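PDB 5FYP: phosphoinositol-specific phospholipase C from Pseudomonas sp., which probably catalyses the calcium-dependent cleavage of phosphoinositides, as the phosphoinositide-specific phospholipase C of a Gram-negative bacterium. Local coordinates for residues S173-A177 with N178-G182; S38-L41 with D42-T46; G163-Q166 with G167-G171. All coordinates share one frame; numbering follows the deposited sequence.

From the N terminus, contact 2 comes first: residues 38-46 close a compact helical turn on the way from strand 20-25 to strand 46-52, the strand that carries the calcium ligands Glu48 and Asp50. Contact 3 follows at 163-171, around the short helix 165-168, and contact 1 at 173-182 closes the turn before strand 184-189. All three are local and lie in series, so none nests in or crosses another. Contacts 3 and 1 touch through Leu169 CD2 and Trp174 NE1, 3.8 Å apart, and both reach helix 151-158. Contact 2 stands apart, with nearest atoms about 9 Å from contact 1 and about 17 Å from contact 3.

Contact 1: residues S173-A177 with N178-G182; sequences SWPTA and NDLQG
Thr176 and Leu180 close one helical turn: the backbone angles of Ala177, Asn178 and Asp179 are all helical, and Leu180 N donates to Thr176 O at 2.9 Å. A weak second link runs from the same Leu180 N to Ala177 O. The side chains that carry the contact are those of Thr176 and Asp179, which exchange bonds with each other's backbone. Thr176 OG1 accepts from Asp179 N over 3.0 Å, nearly straight at 164°. In return Asp179 OD2 takes Thr176 N at 2.9 Å, and that N-H comes down on the oxygen from above the carboxylate plane, 40° out of it. The hydroxyl can reach forward over the turn because OG1 sits between its own backbone N and carbonyl carbon (chi1 64°).

This reciprocal pair is the capping box, with Thr176 in the N-cap place and Asp179 three residues on; here it heads a single turn, in the loop that leads from helix 165-168 to strand 184-189. The two side chains satisfy one backbone N-H each, Asp179 N inside the turn and Thr176 N at the cap, and the negative carboxylate would suit the N-terminal end of the turn.

The apolar side is formed by Pro175 and Leu180. Pro175 CB lies 4.0 Å from Leu180 CG, and the leucine's CG also passes 3.4 Å from Thr176 O, beside the carbonyl that its own N-H bonds. Residues outside the turn cover this pair: Leu180 rests on Phe149, and Pro175 on Leu154 and His157 of helix 151-158. Further on, across the type I beta turn from Asn178 to Gln181, Gln181 NE2 reaches Asn178 OD1 by a weak bond; Gln2 NE2 donates to the same oxygen.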
loop_
_atom_site.group_PDB
_atom_site.type_symbol
_atom_site.label_atom_id
_atom_site.label_comp_id
_atom_site.label_asym_id
_atom_site.label_seq_id
_atom_site.Cartn_x
_atom_site.Cartn_y
_atom_site.Cartn_z
ATOM N N SER A 173 -8.668 -16.364 -4.813
ATOM C CA SER A 173 -8.650 -15.145 -5.621
ATOM C C SER A 173 -9.202 -13.968 -4.833
ATOM O O SER A 173 -10.253 -14.050 -4.174
ATOM C CB SER A 173 -9.513 -15.328 -6.871
ATOM O OG SER A 173 -8.967 -16.318 -7.686
ATOM N N TRP A 174 -8.496 -12.843 -4.917
ATOM C CA TRP A 174 -9.078 -11.568 -4.479
ATOM C C TRP A 174 -10.242 -11.193 -5.404
ATOM O O TRP A 174 -10.333 -11.693 -6.530
ATOM C CB TRP A 174 -8.023 -10.463 -4.540
ATOM C CG TRP A 174 -6.932 -10.561 -3.516
ATOM C CD1 TRP A 174 -6.161 -11.648 -3.216
ATOM C CD2 TRP A 174 -6.440 -9.486 -2.695
ATOM N NE1 TRP A 174 -5.240 -11.321 -2.242
ATOM C CE2 TRP A 174 -5.384 -10.002 -1.912
ATOM C CE3 TRP A 174 -6.792 -8.132 -2.537
ATOM C CZ2 TRP A 174 -4.706 -9.235 -0.991
ATOM C CZ3 TRP A 174 -6.110 -7.371 -1.621
ATOM C CH2 TRP A 174 -5.098 -7.934 -0.838
ATOM N N PRO A 175 -11.079 -10.220 -4.984
ATOM C CA PRO A 175 -12.013 -9.641 -5.943
ATOM C C PRO A 175 -11.264 -9.104 -7.167
ATOM O O PRO A 175 -10.073 -8.738 -7.109
ATOM C CB PRO A 175 -12.674 -8.506 -5.150
ATOM C CG PRO A 175 -12.487 -8.905 -3.704
ATOM C CD PRO A 175 -11.136 -9.538 -3.689
ATOM N N THR A 176 -11.982 -9.044 -8.275
ATOM C CA THR A 176 -11.384 -8.557 -9.519
ATOM C C THR A 176 -11.226 -7.053 -9.488
ATOM O O THR A 176 -11.841 -6.352 -8.661
ATOM C CB THR A 176 -12.212 -8.931 -10.769
ATOM O OG1 THR A 176 -13.455 -8.259 -10.656
ATOM C CG2 THR A 176 -12.404 -10.449 -10.879
ATOM N N ALA A 177 -10.438 -6.518 -10.409
ATOM C CA ALA A 177 -10.367 -5.059 -10.551
ATOM C C ALA A 177 -11.755 -4.458 -10.795
ATOM O O ALA A 177 -12.071 -3.411 -10.229
ATOM C CB ALA A 177 -9.379 -4.654 -11.600
ATOM N N ASN A 178 -12.576 -5.110 -11.612
ATOM C CA ASN A 178 -13.962 -4.658 -11.814
ATOM C C ASN A 178 -14.736 -4.618 -10.490
ATOM O O ASN A 178 -15.434 -3.654 -10.193
ATOM C CB ASN A 178 -14.681 -5.577 -12.805
ATOM C CG ASN A 178 -16.080 -5.121 -13.087
ATOM O OD1 ASN A 178 -16.251 -4.019 -13.544
ATOM N ND2 ASN A 178 -17.064 -5.931 -12.762
ATOM N N ASP A 179 -14.614 -5.679 -9.685
ATOM C CA ASP A 179 -15.269 -5.720 -8.388
ATOM C C ASP A 179 -14.802 -4.552 -7.493
ATOM O O ASP A 179 -15.563 -4.067 -6.651
ATOM C CB ASP A 179 -14.938 -7.003 -7.620
ATOM C CG ASP A 179 -15.497 -8.267 -8.220
ATOM O OD1 ASP A 179 -16.542 -8.230 -8.896
ATOM O OD2 ASP A 179 -14.861 -9.335 -7.954
ATOM N N LEU A 180 -13.541 -4.162 -7.666
ATOM C CA LEU A 180 -12.900 -3.128 -6.857
ATOM C C LEU A 180 -12.908 -1.741 -7.503
ATOM O O LEU A 180 -12.168 -0.852 -7.094
ATOM C CB LEU A 180 -11.473 -3.548 -6.516
ATOM C CG LEU A 180 -11.321 -4.807 -5.669
ATOM C CD1 LEU A 180 -9.871 -5.224 -5.645
ATOM C CD2 LEU A 180 -11.866 -4.600 -4.290
ATOM N N GLN A 181 -13.784 -1.527 -8.482
ATOM C CA GLN A 181 -13.879 -0.203 -9.082
ATOM C C GLN A 181 -14.178 0.833 -8.027
ATOM O O GLN A 181 -15.029 0.625 -7.151
ATOM C CB GLN A 181 -15.058 -0.129 -10.049
ATOM C CG GLN A 181 -14.831 -0.580 -11.437
ATOM C CD GLN A 181 -16.109 -0.452 -12.252
ATOM O OE1 GLN A 181 -16.756 0.611 -12.274
ATOM N NE2 GLN A 181 -16.472 -1.508 -12.877
ATOM N N GLY A 182 -13.491 1.963 -8.126
ATOM C CA GLY A 182 -13.707 3.050 -7.191
ATOM C C GLY A 182 -13.162 2.850 -5.791
ATOM O O GLY A 182 -13.380 3.699 -4.934
#

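Contact 2: residues S38-L41 with D42-T46; sequences SSVL and DSVRT
Asp42 folds back over Ser39, at the end of a helical turn in which bonds three residues apart follow one another: Asp42 N to Ser39 O is 2.9 Å, and Ser43 N likewise reaches Val40 O. Val40 O receives Val44 N as well, so one carbonyl closes both a three-residue and a four-residue step. The turn belongs to the connection from strand 20-25 to strand 46-52 in this TIM-barrel-type enzyme.

Followed outward, Asp42 CB lies 3.2 Å from Ser39 O, and CG stays 3.3 Å from that same oxygen. With CG anti to the carbonyl carbon (chi1 -63°), the carboxylate is carried back along the preceding turn. Its OD1 accepts from two waters; one of them, 2.7 Å from OD1, also donates to Ser38 O, bridging the side chain to the start of the turn. OD2 is hydrogen-bonded to O1 of a di(hydroxyethyl)ether, probably from the crystallisation liquor.

On the buried side Val40 CG1 meets Val44 CG2 at 3.6 Å. Arg45 bends at chi2 (-84°), bringing its guanidinium round to Leu41; NH2 forms a salt bridge with Glu3. Leu41 O lies close to the guanidinium plane, 2.7 Å from Arg45 NH1, with the N-H pointing almost straight at it (167°).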
loop_
_atom_site.group_PDB
_atom_site.type_symbol
_atom_site.label_atom_id
_atom_site.label_comp_id
_atom_site.label_asym_id
_atom_site.label_seq_id
_atom_site.Cartn_x
_atom_site.Cartn_y
_atom_site.Cartn_z
ATOM N N SER A 38 -1.352 14.463 -7.135
ATOM C CA SER A 38 -2.496 14.022 -7.936
ATOM C C SER A 38 -2.090 13.637 -9.359
ATOM O O SER A 38 -2.674 12.715 -9.938
ATOM C CB SER A 38 -3.576 15.098 -7.950
ATOM O OG SER A 38 -3.174 16.256 -8.637
ATOM N N SER A 39 -1.089 14.318 -9.926
ATOM C CA SER A 39 -0.654 14.024 -11.293
ATOM C C SER A 39 -0.118 12.606 -11.448
ATOM O O SER A 39 -0.114 12.089 -12.566
ATOM C CB SER A 39 0.400 15.018 -11.773
ATOM O OG SER A 39 1.646 14.834 -11.148
ATOM N N VAL A 40 0.345 11.978 -10.362
ATOM C CA VAL A 40 0.870 10.616 -10.423
ATOM C C VAL A 40 -0.222 9.681 -10.986
ATOM O O VAL A 40 0.077 8.714 -11.719
ATOM C CB VAL A 40 1.367 10.161 -9.050
ATOM C CG1 VAL A 40 1.805 8.720 -9.120
ATOM C CG2 VAL A 40 2.490 11.047 -8.592
ATOM N N LEU A 41 -1.486 9.963 -10.651
ATOM C CA LEU A 41 -2.627 9.171 -11.097
ATOM C C LEU A 41 -2.915 9.329 -12.604
ATOM O O LEU A 41 -3.742 8.601 -13.159
ATOM C CB LEU A 41 -3.836 9.483 -10.247
ATOM C CG LEU A 41 -3.686 8.967 -8.810
ATOM C CD1 LEU A 41 -4.541 9.720 -7.836
ATOM C CD2 LEU A 41 -4.005 7.460 -8.727
ATOM N N ASP A 42 -2.205 10.218 -13.295
ATOM C CA ASP A 42 -2.252 10.185 -14.772
ATOM C C ASP A 42 -1.504 8.988 -15.351
ATOM O O ASP A 42 -1.696 8.655 -16.520
ATOM C CB ASP A 42 -1.625 11.455 -15.345
ATOM C CG ASP A 42 -2.362 12.715 -14.967
ATOM O OD1 ASP A 42 -3.514 12.661 -14.518
ATOM O OD2 ASP A 42 -1.820 13.783 -15.237
ATOM N N SER A 43 -0.663 8.347 -14.526
ATOM C CA SER A 43 0.257 7.297 -15.002
ATOM C C SER A 43 0.107 5.940 -14.355
ATOM O O SER A 43 0.387 4.940 -14.993
ATOM C CB SER A 43 1.712 7.723 -14.850
ATOM O OG SER A 43 1.980 8.917 -15.537
ATOM N N VAL A 44 -0.210 5.905 -13.061
ATOM C CA VAL A 44 -0.246 4.662 -12.274
ATOM C C VAL A 44 -1.428 4.703 -11.306
ATOM O O VAL A 44 -2.062 5.748 -11.116
ATOM C CB VAL A 44 1.070 4.381 -11.517
ATOM C CG1 VAL A 44 2.239 4.173 -12.492
ATOM C CG2 VAL A 44 1.403 5.471 -10.514
ATOM N N ARG A 45 -1.679 3.572 -10.635
ATOM C CA ARG A 45 -2.731 3.409 -9.643
ATOM C C ARG A 45 -2.198 2.994 -8.275
ATOM O O ARG A 45 -2.987 2.709 -7.393
ATOM C CB ARG A 45 -3.838 2.457 -10.116
ATOM C CG ARG A 45 -4.601 2.967 -11.321
ATOM C CD ARG A 45 -5.715 3.913 -10.953
ATOM N NE ARG A 45 -6.299 4.566 -12.154
ATOM C CZ ARG A 45 -5.783 5.640 -12.734
ATOM N NH1 ARG A 45 -4.692 6.222 -12.266
ATOM N NH2 ARG A 45 -6.366 6.163 -13.798
ATOM N N THR A 46 -0.880 3.016 -8.103
ATOM C CA THR A 46 -0.252 2.673 -6.809
ATOM C C THR A 46 0.740 3.749 -6.476
ATOM O O THR A 46 1.703 3.980 -7.231
ATOM C CB THR A 46 0.360 1.269 -6.858
ATOM O OG1 THR A 46 -0.683 0.311 -7.092
ATOM C CG2 THR A 46 1.015 0.916 -5.523
HETATM O O HOH W 1 -4.322 13.557 -12.105
HETATM O O HOH W 2 2.167 11.188 -14.237
HETATM O O HOH W 3 -5.972 8.555 -15.396
HETATM O O HOH W 4 -5.803 11.135 -14.172
#

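Contact 3: residues G163-Q166 with G167-G171; sequences GALQ and GNLKG
Ala164 and Leu165 each hand their carbonyl to a residue four places on: Asn168 N reaches Ala164 O, and Leu169 N reaches Leu165 O, both at 3.0 Å.

Asn168 lies back alongside Ala164. Its CB is 3.2 Å from Ala164 O, and its ND2 passes 3.4 Å from Ala164 CB; the approach of ND2 to Ala164 O is at too poor an angle for a bond, and the amide nitrogen donates instead to Ser160 OG. Water bridges the exposed side, accepting from Gly167 N at 3.0 Å and donating weakly to Ala164 O.

On the buried side Leu165 and Leu169 meet aslant, with Leu169 CD1 4.1 Å from Leu165 CB. Leu169 CG also sits 3.3 Å from Leu165 O, over the carbonyl that its own N-H bonds. Both leucines lean on helix 151-158, Leu165 against Leu154 and Leu169 against Ile158. The extended side chain of Gln166, CG anti to the backbone N (chi1 -177°), carries NE2 off to donate to Gly223 O.

The arrangement is that of a short alpha-helical turn, with Ala164 at the N-cap position, in which leucines four residues apart, Leu165 and Leu169, face helix 151-158.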
loop_
_atom_site.group_PDB
_atom_site.type_symbol
_atom_site.label_atom_id
_atom_site.label_comp_id
_atom_site.label_asym_id
_atom_site.label_seq_id
_atom_site.Cartn_x
_atom_site.Cartn_y
_atom_site.Cartn_z
ATOM N N GLY A 163 -8.073 -12.690 10.877
ATOM C CA GLY A 163 -6.883 -13.183 11.548
ATOM C C GLY A 163 -6.327 -14.472 11.011
ATOM O O GLY A 163 -5.337 -14.968 11.556
ATOM N N ALA A 164 -6.907 -14.990 9.938
ATOM C CA ALA A 164 -6.409 -16.165 9.243
ATOM C C ALA A 164 -6.224 -15.926 7.750
ATOM O O ALA A 164 -6.063 -16.876 6.970
ATOM C CB ALA A 164 -7.326 -17.379 9.487
ATOM N N LEU A 165 -6.225 -14.660 7.335
ATOM C CA LEU A 165 -5.930 -14.325 5.935
ATOM C C LEU A 165 -4.612 -14.931 5.484
ATOM O O LEU A 165 -4.478 -15.385 4.336
ATOM C CB LEU A 165 -5.827 -12.813 5.748
ATOM C CG LEU A 165 -7.167 -12.086 5.650
ATOM C CD1 LEU A 165 -6.943 -10.593 5.785
ATOM C CD2 LEU A 165 -7.849 -12.429 4.335
ATOM N N GLN A 166 -3.608 -14.899 6.361
ATOM C CA GLN A 166 -2.250 -15.244 5.941
ATOM C C GLN A 166 -2.204 -16.560 5.194
ATOM O O GLN A 166 -1.653 -16.655 4.091
ATOM C CB GLN A 166 -1.361 -15.277 7.177
ATOM C CG GLN A 166 0.085 -15.558 6.856
ATOM C CD GLN A 166 0.930 -15.824 8.083
ATOM O OE1 GLN A 166 0.484 -16.458 9.055
ATOM N NE2 GLN A 166 2.164 -15.398 8.040
ATOM N N GLY A 167 -2.743 -17.582 5.839
ATOM C CA GLY A 167 -2.767 -18.920 5.257
ATOM C C GLY A 167 -3.994 -19.227 4.431
ATOM O O GLY A 167 -3.915 -20.019 3.473
ATOM N N ASN A 168 -5.141 -18.642 4.761
ATOM C CA ASN A 168 -6.356 -18.953 4.004
ATOM C C ASN A 168 -6.392 -18.344 2.619
ATOM O O ASN A 168 -7.118 -18.823 1.755
ATOM C CB ASN A 168 -7.596 -18.619 4.808
ATOM C CG ASN A 168 -7.782 -19.549 6.000
ATOM O OD1 ASN A 168 -7.208 -20.626 6.058
ATOM N ND2 ASN A 168 -8.637 -19.162 6.906
ATOM N N LEU A 169 -5.564 -17.331 2.377
ATOM C CA LEU A 169 -5.460 -16.787 1.014
ATOM C C LEU A 169 -4.856 -17.736 0.010
ATOM O O LEU A 169 -5.087 -17.569 -1.184
ATOM C CB LEU A 169 -4.688 -15.477 1.005
ATOM C CG LEU A 169 -5.539 -14.265 1.436
ATOM C CD1 LEU A 169 -4.644 -13.095 1.810
ATOM C CD2 LEU A 169 -6.471 -13.861 0.324
ATOM N N LYS A 170 -4.065 -18.706 0.460
ATOM C CA LYS A 170 -3.427 -19.618 -0.469
ATOM C C LYS A 170 -4.500 -20.364 -1.276
ATOM O O LYS A 170 -5.390 -20.986 -0.721
ATOM C CB LYS A 170 -2.535 -20.596 0.289
ATOM C CG LYS A 170 -1.717 -21.490 -0.615
ATOM C CD LYS A 170 -0.945 -22.524 0.228
ATOM C CE LYS A 170 -1.969 -23.593 0.630
ATOM N NZ LYS A 170 -1.419 -24.848 1.063
ATOM N N GLY A 171 -4.397 -20.279 -2.576
ATOM C CA GLY A 171 -5.367 -20.947 -3.460
ATOM C C GLY A 171 -6.616 -20.139 -3.720
ATOM O O GLY A 171 -7.499 -20.597 -4.423
HETATM O O HOH W 5 -3.509 -18.129 8.666
#